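Local coordinates for penicillin-binding protein PbpB (Mycobacterium tuberculosis, PDB 6KGW) that helps synthesise cross-linked peptidoglycan from lipid intermediates, through a penicillin-sensitive transpeptidase domain that joins the peptide subunits of the cell wall, at residues L195-D200 with P409-A414; S263-G268 with W495-G500; D491-I496 with L515-R520. One frame throughout, in Å; residues are numbered along the deposited sequence.

Contact 1: L195-D200 with P409-A414; sequences LTLDND and PRIIKA
Arg410 meets Thr196 through its backbone: Arg410 O lies 3.2 Å from Thr196 OG1, while the guanidinium group turns off toward the carbonyls of Pro409 and Thr354, both weakly bonded. The threonine hydroxyl itself is hydrogen-bonded to Val233 O, so a small side chain with one polar branch suits this buried corner. Its OG1 stands between the backbone N and the carbonyl carbon (chi1 62°), which turns it to Arg410 and Ile411; CG2 lies near Arg410 O and Ile411 O and also touches Lys413.

Ile411 O accepts the hydrogen bond from Thr196 N (2.7 Å, 163° at the hydrogen). The same oxygen takes a CA-H...O contact from Leu195 CA at 3.2 Å. On the apolar side, the Ile411 and Leu197 side chains cross obliquely, with Ile411 CD1 3.9 Å from Leu197 CD2, two branched apolar side chains suited to this buried place.

Ile412 pairs with Leu195 as an antiparallel, non-hydrogen-bonded pair, its own side chain pointing away. Lys413 lays CB 3.7 Å from Leu195 C. Thr196 CG2 packs on the aliphatic part of Lys413, whose long chain then carries the amine to a salt bridge with Glu232. Lys413 and Ala414 both face Val194, a classic beta bulge where strand 412-416 runs antiparallel to strand 192-195 in a mixed sheet.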
loop_
_atom_site.group_PDB
_atom_site.type_symbol
_atom_site.label_atom_id
_atom_site.label_comp_id
_atom_site.label_asym_id
_atom_site.label_seq_id
_atom_site.Cartn_x
_atom_site.Cartn_y
_atom_site.Cartn_z
ATOM N N LEU A 195 -4.054 13.185 12.712
ATOM C CA LEU A 195 -3.862 12.076 11.796
ATOM C C LEU A 195 -2.753 11.138 12.279
ATOM O O LEU A 195 -1.877 11.504 13.077
ATOM C CB LEU A 195 -3.530 12.596 10.407
ATOM C CG LEU A 195 -4.522 13.622 9.867
ATOM C CD1 LEU A 195 -4.028 14.086 8.515
ATOM C CD2 LEU A 195 -5.939 13.047 9.762
ATOM N N THR A 196 -2.797 9.906 11.782
ATOM C CA THR A 196 -1.681 9.002 12.026
ATOM C C THR A 196 -0.453 9.352 11.202
ATOM O O THR A 196 0.628 8.831 11.490
ATOM C CB THR A 196 -2.064 7.556 11.721
ATOM O OG1 THR A 196 -2.398 7.440 10.325
ATOM C CG2 THR A 196 -3.220 7.125 12.600
ATOM N N LEU A 197 -0.593 10.211 10.193
ATOM C CA LEU A 197 0.546 10.606 9.370
ATOM C C LEU A 197 1.696 11.165 10.210
ATOM O O LEU A 197 1.489 11.881 11.190
ATOM C CB LEU A 197 0.115 11.656 8.354
ATOM C CG LEU A 197 -0.899 11.279 7.284
ATOM C CD1 LEU A 197 -1.209 12.524 6.472
ATOM C CD2 LEU A 197 -0.349 10.162 6.409
ATOM N N ASP A 198 2.913 10.820 9.819
ATOM C CA ASP A 198 4.127 11.464 10.309
ATOM C C ASP A 198 4.637 12.372 9.194
ATOM O O ASP A 198 5.073 11.883 8.147
ATOM C CB ASP A 198 5.171 10.417 10.698
ATOM C CG ASP A 198 6.486 11.031 11.183
ATOM O OD1 ASP A 198 6.970 12.025 10.605
ATOM O OD2 ASP A 198 7.050 10.493 12.154
ATOM N N ASN A 199 4.601 13.686 9.433
ATOM C CA ASN A 199 4.928 14.665 8.397
ATOM C C ASN A 199 6.308 14.439 7.796
ATOM O O ASN A 199 6.477 14.533 6.574
ATOM C CB ASN A 199 4.827 16.072 8.963
ATOM C CG ASN A 199 3.439 16.623 8.846
ATOM O OD1 ASN A 199 2.544 15.953 8.322
ATOM N ND2 ASN A 199 3.242 17.852 9.320
ATOM N N ASP A 200 7.302 14.131 8.629
ATOM C CA ASP A 200 8.646 13.865 8.121
ATOM C C ASP A 200 8.650 12.687 7.152
ATOM O O ASP A 200 9.266 12.748 6.080
ATOM C CB ASP A 200 9.609 13.599 9.284
ATOM C CG ASP A 200 9.775 14.808 10.210
ATOM O OD1 ASP A 200 9.518 15.960 9.770
ATOM O OD2 ASP A 200 10.166 14.599 11.386
ATOM N N PRO A 409 -6.062 -0.720 8.376
ATOM C CA PRO A 409 -5.381 0.573 8.478
ATOM C C PRO A 409 -6.344 1.693 8.836
ATOM O O PRO A 409 -7.540 1.646 8.533
ATOM C CB PRO A 409 -4.780 0.766 7.083
ATOM C CG PRO A 409 -5.617 -0.134 6.196
ATOM C CD PRO A 409 -5.987 -1.287 7.021
ATOM N N ARG A 410 -5.793 2.710 9.487
ATOM C CA ARG A 410 -6.518 3.861 9.997
ATOM C C ARG A 410 -5.637 5.087 9.812
ATOM O O ARG A 410 -4.415 5.015 10.027
ATOM C CB ARG A 410 -6.850 3.655 11.494
ATOM C CG ARG A 410 -8.318 3.447 11.854
ATOM C CD ARG A 410 -8.994 2.541 10.907
ATOM N NE ARG A 410 -10.270 2.035 11.378
ATOM C CZ ARG A 410 -10.893 1.000 10.818
ATOM N NH1 ARG A 410 -10.356 0.384 9.772
ATOM N NH2 ARG A 410 -12.039 0.569 11.313
ATOM N N ILE A 411 -6.240 6.209 9.411
ATOM C CA ILE A 411 -5.505 7.465 9.295
ATOM C C ILE A 411 -5.908 8.471 10.362
ATOM O O ILE A 411 -5.146 9.424 10.612
ATOM C CB ILE A 411 -5.654 8.103 7.895
ATOM C CG1 ILE A 411 -4.531 9.132 7.663
ATOM C CG2 ILE A 411 -7.025 8.797 7.743
ATOM C CD1 ILE A 411 -4.135 9.306 6.227
ATOM N N ILE A 412 -7.075 8.317 10.979
ATOM C CA ILE A 412 -7.492 9.240 12.027
ATOM C C ILE A 412 -7.040 8.662 13.358
ATOM O O ILE A 412 -7.415 7.545 13.724
ATOM C CB ILE A 412 -9.002 9.503 11.984
ATOM C CG1 ILE A 412 -9.350 10.111 10.623
ATOM C CG2 ILE A 412 -9.358 10.527 13.017
ATOM C CD1 ILE A 412 -10.831 10.155 10.317
ATOM N N LYS A 413 -6.180 9.397 14.045
ATOM C CA LYS A 413 -5.540 8.941 15.267
ATOM C C LYS A 413 -6.352 9.311 16.507
ATOM O O LYS A 413 -6.547 8.474 17.395
ATOM C CB LYS A 413 -4.131 9.541 15.344
ATOM C CG LYS A 413 -3.373 9.269 16.595
ATOM C CD LYS A 413 -2.792 7.878 16.619
ATOM C CE LYS A 413 -1.569 7.794 17.550
ATOM N NZ LYS A 413 -1.278 6.378 17.922
ATOM N N ALA A 414 -6.852 10.541 16.559
ATOM C CA ALA A 414 -7.558 11.081 17.713
ATOM C C ALA A 414 -8.160 12.421 17.308
ATOM O O ALA A 414 -7.842 12.972 16.249
ATOM C CB ALA A 414 -6.623 11.247 18.914
#

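Contact 2: S263-G268 with W495-G500; sequences SPFEPG and WITFAG
Phe265 sets its CB over one face of the Trp495 indole where the loop leading to Ser269, probably the acylated serine, passes over strand 493-502 of the antiparallel sheet in the transpeptidase domain. The contact is a CH-pi one: Phe265 CB sits 3.5 Å from the centroid of the five-membered ring, 14° off its normal. Phe265 CG occupies the sterically tight site between backbone N and carbonyl carbon (chi1 46°); this torsion carries the phenyl ring past the indole, obliquely, at 44° to the five-membered ring, to Met393 and Met514.

Glu266 follows over the same indole face. Its N is 3.3 Å from Trp495 CZ3, near the rim, and its CB packs on that carbon too. With CG anti to the carbonyl carbon and the chain extended beyond, the carboxylate leaves the ring and OE1 is hydrogen-bonded to Tyr489 OH and Gly385 N. A broad, flat tryptophan thus suits a place where two successive loop residues pack on one face.

Farther along the strand, Thr497 turns OG1 anti to its backbone N, where it bonds weakly to Ile513 O. That leaves the methyl CG2 to meet Pro267 O at 3.4 Å.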
loop_
_atom_site.group_PDB
_atom_site.type_symbol
_atom_site.label_atom_id
_atom_site.label_comp_id
_atom_site.label_asym_id
_atom_site.label_seq_id
_atom_site.Cartn_x
_atom_site.Cartn_y
_atom_site.Cartn_z
ATOM N N SER A 263 -8.590 4.096 -6.338
ATOM C CA SER A 263 -8.341 3.667 -7.714
ATOM C C SER A 263 -7.697 2.295 -7.695
ATOM O O SER A 263 -6.472 2.168 -7.582
ATOM C CB SER A 263 -7.464 4.681 -8.444
ATOM O OG SER A 263 -8.001 5.990 -8.245
ATOM N N PRO A 264 -8.488 1.238 -7.801
ATOM C CA PRO A 264 -7.920 -0.100 -7.725
ATOM C C PRO A 264 -7.317 -0.504 -9.061
ATOM O O PRO A 264 -7.608 0.067 -10.114
ATOM C CB PRO A 264 -9.130 -0.965 -7.347
ATOM C CG PRO A 264 -10.260 -0.269 -7.952
ATOM C CD PRO A 264 -9.939 1.200 -8.012
ATOM N N PHE A 265 -6.442 -1.499 -8.986
ATOM C CA PHE A 265 -5.731 -2.026 -10.134
ATOM C C PHE A 265 -5.646 -3.526 -9.948
ATOM O O PHE A 265 -5.856 -4.035 -8.846
ATOM C CB PHE A 265 -4.318 -1.434 -10.244
ATOM C CG PHE A 265 -3.577 -1.432 -8.939
ATOM C CD1 PHE A 265 -2.806 -2.521 -8.553
ATOM C CD2 PHE A 265 -3.672 -0.340 -8.070
ATOM C CE1 PHE A 265 -2.121 -2.523 -7.324
ATOM C CE2 PHE A 265 -2.996 -0.336 -6.854
ATOM C CZ PHE A 265 -2.227 -1.425 -6.476
ATOM N N GLU A 266 -5.304 -4.241 -11.021
ATOM C CA GLU A 266 -5.020 -5.661 -10.828
ATOM C C GLU A 266 -3.602 -5.799 -10.295
ATOM O O GLU A 266 -2.687 -5.172 -10.829
ATOM C CB GLU A 266 -5.181 -6.460 -12.123
ATOM C CG GLU A 266 -6.573 -6.437 -12.711
ATOM C CD GLU A 266 -6.794 -7.556 -13.721
ATOM O OE1 GLU A 266 -6.194 -8.636 -13.567
ATOM O OE2 GLU A 266 -7.563 -7.360 -14.679
ATOM N N PRO A 267 -3.389 -6.576 -9.233
ATOM C CA PRO A 267 -2.085 -6.559 -8.553
ATOM C C PRO A 267 -1.010 -7.424 -9.205
ATOM O O PRO A 267 0.179 -7.213 -8.924
ATOM C CB PRO A 267 -2.432 -7.087 -7.161
ATOM C CG PRO A 267 -3.566 -8.087 -7.467
ATOM C CD PRO A 267 -4.380 -7.411 -8.533
ATOM N N GLY A 268 -1.371 -8.390 -10.047
ATOM C CA GLY A 268 -0.363 -9.319 -10.531
ATOM C C GLY A 268 0.349 -10.008 -9.381
ATOM O O GLY A 268 -0.247 -10.328 -8.349
ATOM N N TRP A 495 0.805 -2.446 -14.654
ATOM C CA TRP A 495 0.963 -1.894 -13.320
ATOM C C TRP A 495 2.180 -2.570 -12.711
ATOM O O TRP A 495 2.206 -3.794 -12.603
ATOM C CB TRP A 495 -0.264 -2.148 -12.450
ATOM C CG TRP A 495 -1.488 -1.404 -12.849
ATOM C CD1 TRP A 495 -1.697 -0.051 -12.776
ATOM C CD2 TRP A 495 -2.705 -1.971 -13.326
ATOM N NE1 TRP A 495 -2.964 0.259 -13.211
ATOM C CE2 TRP A 495 -3.606 -0.907 -13.544
ATOM C CE3 TRP A 495 -3.123 -3.280 -13.596
ATOM C CZ2 TRP A 495 -4.889 -1.112 -14.018
ATOM C CZ3 TRP A 495 -4.383 -3.478 -14.065
ATOM C CH2 TRP A 495 -5.260 -2.402 -14.279
ATOM N N ILE A 496 3.208 -1.789 -12.375
ATOM C CA ILE A 496 4.332 -2.296 -11.598
ATOM C C ILE A 496 4.034 -2.052 -10.131
ATOM O O ILE A 496 3.416 -1.047 -9.753
ATOM C CB ILE A 496 5.655 -1.633 -12.020
ATOM C CG1 ILE A 496 5.860 -1.781 -13.532
ATOM C CG2 ILE A 496 6.811 -2.233 -11.232
ATOM C CD1 ILE A 496 5.553 -3.164 -14.072
ATOM N N THR A 497 4.474 -2.966 -9.289
ATOM C CA THR A 497 4.007 -2.974 -7.919
ATOM C C THR A 497 5.094 -3.609 -7.066
ATOM O O THR A 497 5.765 -4.541 -7.520
ATOM C CB THR A 497 2.651 -3.709 -7.887
ATOM O OG1 THR A 497 1.913 -3.386 -6.718
ATOM C CG2 THR A 497 2.808 -5.182 -8.020
ATOM N N PHE A 498 5.357 -3.015 -5.894
ATOM C CA PHE A 498 6.237 -3.610 -4.896
ATOM C C PHE A 498 5.598 -3.440 -3.527
ATOM O O PHE A 498 4.919 -2.440 -3.267
ATOM C CB PHE A 498 7.653 -2.997 -4.888
ATOM C CG PHE A 498 8.697 -3.867 -4.182
ATOM C CD1 PHE A 498 8.867 -3.810 -2.805
ATOM C CD2 PHE A 498 9.488 -4.752 -4.902
ATOM C CE1 PHE A 498 9.806 -4.599 -2.165
ATOM C CE2 PHE A 498 10.423 -5.557 -4.265
ATOM C CZ PHE A 498 10.579 -5.470 -2.896
ATOM N N ALA A 499 5.790 -4.436 -2.667
ATOM C CA ALA A 499 5.311 -4.383 -1.293
ATOM C C ALA A 499 6.351 -5.056 -0.417
ATOM O O ALA A 499 6.866 -6.122 -0.759
ATOM C CB ALA A 499 3.959 -5.074 -1.130
ATOM N N GLY A 500 6.699 -4.424 0.689
ATOM C CA GLY A 500 7.769 -4.979 1.488
ATOM C C GLY A 500 7.600 -4.670 2.951
ATOM O O GLY A 500 6.811 -3.801 3.349
#

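Contact 3: D491-I496 with L515-R520; sequences DDVYWI and LDNPAR. With AIX ((2R,4S)-2-[(1R)-1-{[(2R)-2-amino-2-phenylacetyl]amino}-2-oxoethyl]-5,5-dimethyl-1,3-thiazolidine-4-carboxylic acid), chain E.
The Tyr494 ring has Asp492 C over one face, 3.7 Å above its plane and offset toward the rim, while the phenyl group of the opened penicillin AIX approaches obliquely, with Tyr494 CE1 3.5 Å from AIX C7. Tyr494 OH reaches back to Asp491 O in a weak hydrogen bond, which would help to fix the ring's position. The side chains of Asn517 and Val493 cross at about a right angle, with Asn517 CG 3.6 Å from Val493 CG1. Near the indole of Trp495, the carboxylate of Asp516 is turned 37° from the ring plane and only brushes it; Asp516 OD1 is hydrogen-bonded to Gln481 NE2.

These residues sit in the beta hairpin of strands 493-502 and 509-516. Trp495 and Asp516 form a non-hydrogen-bonded pair. Ile496 and Leu515 form the hydrogen-bonded one, Ile496 N to Leu515 O at 2.8 Å and Leu515 N to Ile496 O at 2.7 Å. Their side chains share one face, CB against CB, and Ile496 CG1 continues onto Pro518 CD at 3.5 Å, branched and cyclic apolar groups suiting this buried patch.

Past Asp516 the strand ends and Asn517 adopts positive phi. Its CG, anti to the backbone N (chi1 -159°), carries OD1 to Tyr494 N at 2.9 Å, with the donor above the amide plane, while Asn517 N returns a weak bond to Tyr494 O. A side-chain amide oxygen thus stands in for a strand carbonyl, which implies that pairing with Tyr494 persists beyond the regular strand, at the residue whose ring borders the opened penicillin.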
loop_
_atom_site.group_PDB
_atom_site.type_symbol
_atom_site.label_atom_id
_atom_site.label_comp_id
_atom_site.label_asym_id
_atom_site.label_seq_id
_atom_site.Cartn_x
_atom_site.Cartn_y
_atom_site.Cartn_z
ATOM N N ASP A 491 -0.574 -6.164 -24.080
ATOM C CA ASP A 491 0.628 -6.981 -24.006
ATOM C C ASP A 491 1.771 -6.275 -23.299
ATOM O O ASP A 491 2.563 -6.932 -22.615
ATOM C CB ASP A 491 1.085 -7.403 -25.408
ATOM C CG ASP A 491 -0.030 -8.022 -26.225
ATOM O OD1 ASP A 491 -0.672 -7.292 -27.016
ATOM O OD2 ASP A 491 -0.291 -9.238 -26.066
ATOM N N ASP A 492 1.881 -4.952 -23.433
ATOM C CA ASP A 492 3.048 -4.258 -22.905
ATOM C C ASP A 492 2.669 -3.012 -22.102
ATOM O O ASP A 492 3.440 -2.047 -22.050
ATOM C CB ASP A 492 3.998 -3.901 -24.043
ATOM C CG ASP A 492 3.315 -3.073 -25.107
ATOM O OD1 ASP A 492 2.060 -3.020 -25.086
ATOM O OD2 ASP A 492 4.021 -2.472 -25.945
ATOM N N VAL A 493 1.494 -3.013 -21.465
ATOM C CA VAL A 493 1.088 -1.957 -20.539
ATOM C C VAL A 493 0.860 -2.597 -19.178
ATOM O O VAL A 493 0.015 -3.491 -19.041
ATOM C CB VAL A 493 -0.172 -1.219 -21.010
ATOM C CG1 VAL A 493 -0.502 -0.084 -20.046
ATOM C CG2 VAL A 493 0.004 -0.692 -22.431
ATOM N N TYR A 494 1.595 -2.134 -18.165
ATOM C CA TYR A 494 1.613 -2.828 -16.885
ATOM C C TYR A 494 1.363 -1.886 -15.719
ATOM O O TYR A 494 1.647 -0.687 -15.781
ATOM C CB TYR A 494 2.946 -3.555 -16.662
ATOM C CG TYR A 494 3.361 -4.453 -17.815
ATOM C CD1 TYR A 494 2.716 -5.662 -18.048
ATOM C CD2 TYR A 494 4.404 -4.096 -18.660
ATOM C CE1 TYR A 494 3.103 -6.493 -19.091
ATOM C CE2 TYR A 494 4.796 -4.917 -19.709
ATOM C CZ TYR A 494 4.137 -6.116 -19.920
ATOM O OH TYR A 494 4.512 -6.948 -20.962
ATOM N N TRP A 495 0.805 -2.446 -14.654
ATOM C CA TRP A 495 0.963 -1.894 -13.320
ATOM C C TRP A 495 2.180 -2.570 -12.711
ATOM O O TRP A 495 2.206 -3.794 -12.603
ATOM C CB TRP A 495 -0.264 -2.148 -12.450
ATOM C CG TRP A 495 -1.488 -1.404 -12.849
ATOM C CD1 TRP A 495 -1.697 -0.051 -12.776
ATOM C CD2 TRP A 495 -2.705 -1.971 -13.326
ATOM N NE1 TRP A 495 -2.964 0.259 -13.211
ATOM C CE2 TRP A 495 -3.606 -0.907 -13.544
ATOM C CE3 TRP A 495 -3.123 -3.280 -13.596
ATOM C CZ2 TRP A 495 -4.889 -1.112 -14.018
ATOM C CZ3 TRP A 495 -4.383 -3.478 -14.065
ATOM C CH2 TRP A 495 -5.260 -2.402 -14.279
ATOM N N ILE A 496 3.208 -1.789 -12.375
ATOM C CA ILE A 496 4.332 -2.296 -11.598
ATOM C C ILE A 496 4.034 -2.052 -10.131
ATOM O O ILE A 496 3.416 -1.047 -9.753
ATOM C CB ILE A 496 5.655 -1.633 -12.020
ATOM C CG1 ILE A 496 5.860 -1.781 -13.532
ATOM C CG2 ILE A 496 6.811 -2.233 -11.232
ATOM C CD1 ILE A 496 5.553 -3.164 -14.072
ATOM N N LEU A 515 3.508 1.687 -9.640
ATOM C CA LEU A 515 3.870 2.532 -10.775
ATOM C C LEU A 515 2.941 2.195 -11.930
ATOM O O LEU A 515 2.859 1.032 -12.340
ATOM C CB LEU A 515 5.322 2.296 -11.197
ATOM C CG LEU A 515 6.496 2.936 -10.451
ATOM C CD1 LEU A 515 6.381 2.751 -8.976
ATOM C CD2 LEU A 515 7.803 2.330 -10.940
ATOM N N ASP A 516 2.240 3.203 -12.445
ATOM C CA ASP A 516 1.378 3.018 -13.604
ATOM C C ASP A 516 2.217 3.089 -14.877
ATOM O O ASP A 516 2.478 4.171 -15.405
ATOM C CB ASP A 516 0.264 4.057 -13.623
ATOM C CG ASP A 516 -0.681 3.861 -14.803
ATOM O OD1 ASP A 516 -0.518 2.865 -15.545
ATOM O OD2 ASP A 516 -1.583 4.693 -14.999
ATOM N N ASN A 517 2.611 1.919 -15.387
ATOM C CA ASN A 517 3.246 1.720 -16.688
ATOM C C ASN A 517 4.495 2.570 -16.909
ATOM O O ASN A 517 4.519 3.424 -17.808
ATOM C CB ASN A 517 2.262 1.995 -17.820
ATOM C CG ASN A 517 2.690 1.319 -19.123
ATOM O OD1 ASN A 517 3.057 0.131 -19.138
ATOM N ND2 ASN A 517 2.667 2.072 -20.211
ATOM N N PRO A 518 5.551 2.358 -16.139
ATOM C CA PRO A 518 6.795 3.094 -16.383
ATOM C C PRO A 518 7.540 2.569 -17.609
ATOM O O PRO A 518 7.469 1.386 -17.966
ATOM C CB PRO A 518 7.597 2.832 -15.105
ATOM C CG PRO A 518 7.189 1.451 -14.713
ATOM C CD PRO A 518 5.697 1.382 -15.042
ATOM N N ALA A 519 8.277 3.479 -18.250
ATOM C CA ALA A 519 9.256 3.083 -19.260
ATOM C C ALA A 519 10.587 2.656 -18.648
ATOM O O ALA A 519 11.407 2.047 -19.342
ATOM C CB ALA A 519 9.494 4.230 -20.244
ATOM N N ARG A 520 10.826 2.965 -17.377
ATOM C CA ARG A 520 12.115 2.720 -16.745
ATOM C C ARG A 520 11.871 2.371 -15.285
ATOM O O ARG A 520 10.754 2.489 -14.778
ATOM C CB ARG A 520 13.051 3.938 -16.863
ATOM C CG ARG A 520 13.423 4.326 -18.293
ATOM C CD ARG A 520 14.115 5.702 -18.376
ATOM N NE ARG A 520 13.220 6.791 -17.984
ATOM C CZ ARG A 520 12.370 7.397 -18.805
ATOM N NH1 ARG A 520 12.305 7.029 -20.069
ATOM N NH2 ARG A 520 11.579 8.365 -18.357
HETATM C C8 AIX E . 5.508 -8.893 -18.118
HETATM C C5 AIX E . 4.099 -10.590 -17.144
HETATM C C6 AIX E . 7.662 -11.187 -13.504
HETATM N N1 AIX E . 3.750 -11.448 -14.134
HETATM C C2 AIX E . 7.599 -9.732 -11.376
HETATM N N3 AIX E . 6.021 -11.561 -11.710
HETATM C C4 AIX E . 2.865 -10.977 -16.349
HETATM C C1 AIX E . 8.952 -11.837 -13.003
HETATM C C3 AIX E . 3.195 -11.984 -15.232
HETATM C C7 AIX E . 4.364 -9.256 -17.425
HETATM C C9 AIX E . 6.400 -9.856 -18.538
HETATM C C10 AIX E . 6.143 -11.185 -18.272
HETATM C C11 AIX E . 4.997 -11.550 -17.585
HETATM C C12 AIX E . 6.792 -10.520 -12.396
HETATM C C13 AIX E . 5.502 -12.543 -12.636
HETATM C C14 AIX E . 4.000 -12.176 -12.891
HETATM C C15 AIX E . 3.550 -11.388 -11.610
HETATM C C16 AIX E . 7.955 -10.182 -14.617
HETATM N N2 AIX E . 1.784 -11.452 -17.233
HETATM O O1 AIX E . 7.721 -10.393 -10.269
HETATM O O2 AIX E . 8.076 -8.617 -11.571
HETATM O O3 AIX E . 2.941 -13.180 -15.357
HETATM O O4 AIX E . 3.615 -10.190 -11.547
HETATM S S1 AIX E . 6.540 -12.495 -14.155
#

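In the fold
Contacts 2 and 3 lie close together, with centres 10 Å apart, and share Trp495 and Ile496 on strand 493-502, the strand that pairs with 509-516 in the antiparallel sheet of the transpeptidase domain. Contact 2 sets the loop before Ser269, probably the acylated serine, against that strand; contact 3 pairs its beginning with its hairpin partner. Both therefore lie on the strand beside the acyl-serine site and AIX. Contact 1, structural packing in a different, mixed sheet, is centred 23 Å from contact 2 and 30 Å from contact 3, across the chain's centre from the latter. In sequence, contact 1 interleaves with contact 2, and both its segments precede those of contact 3.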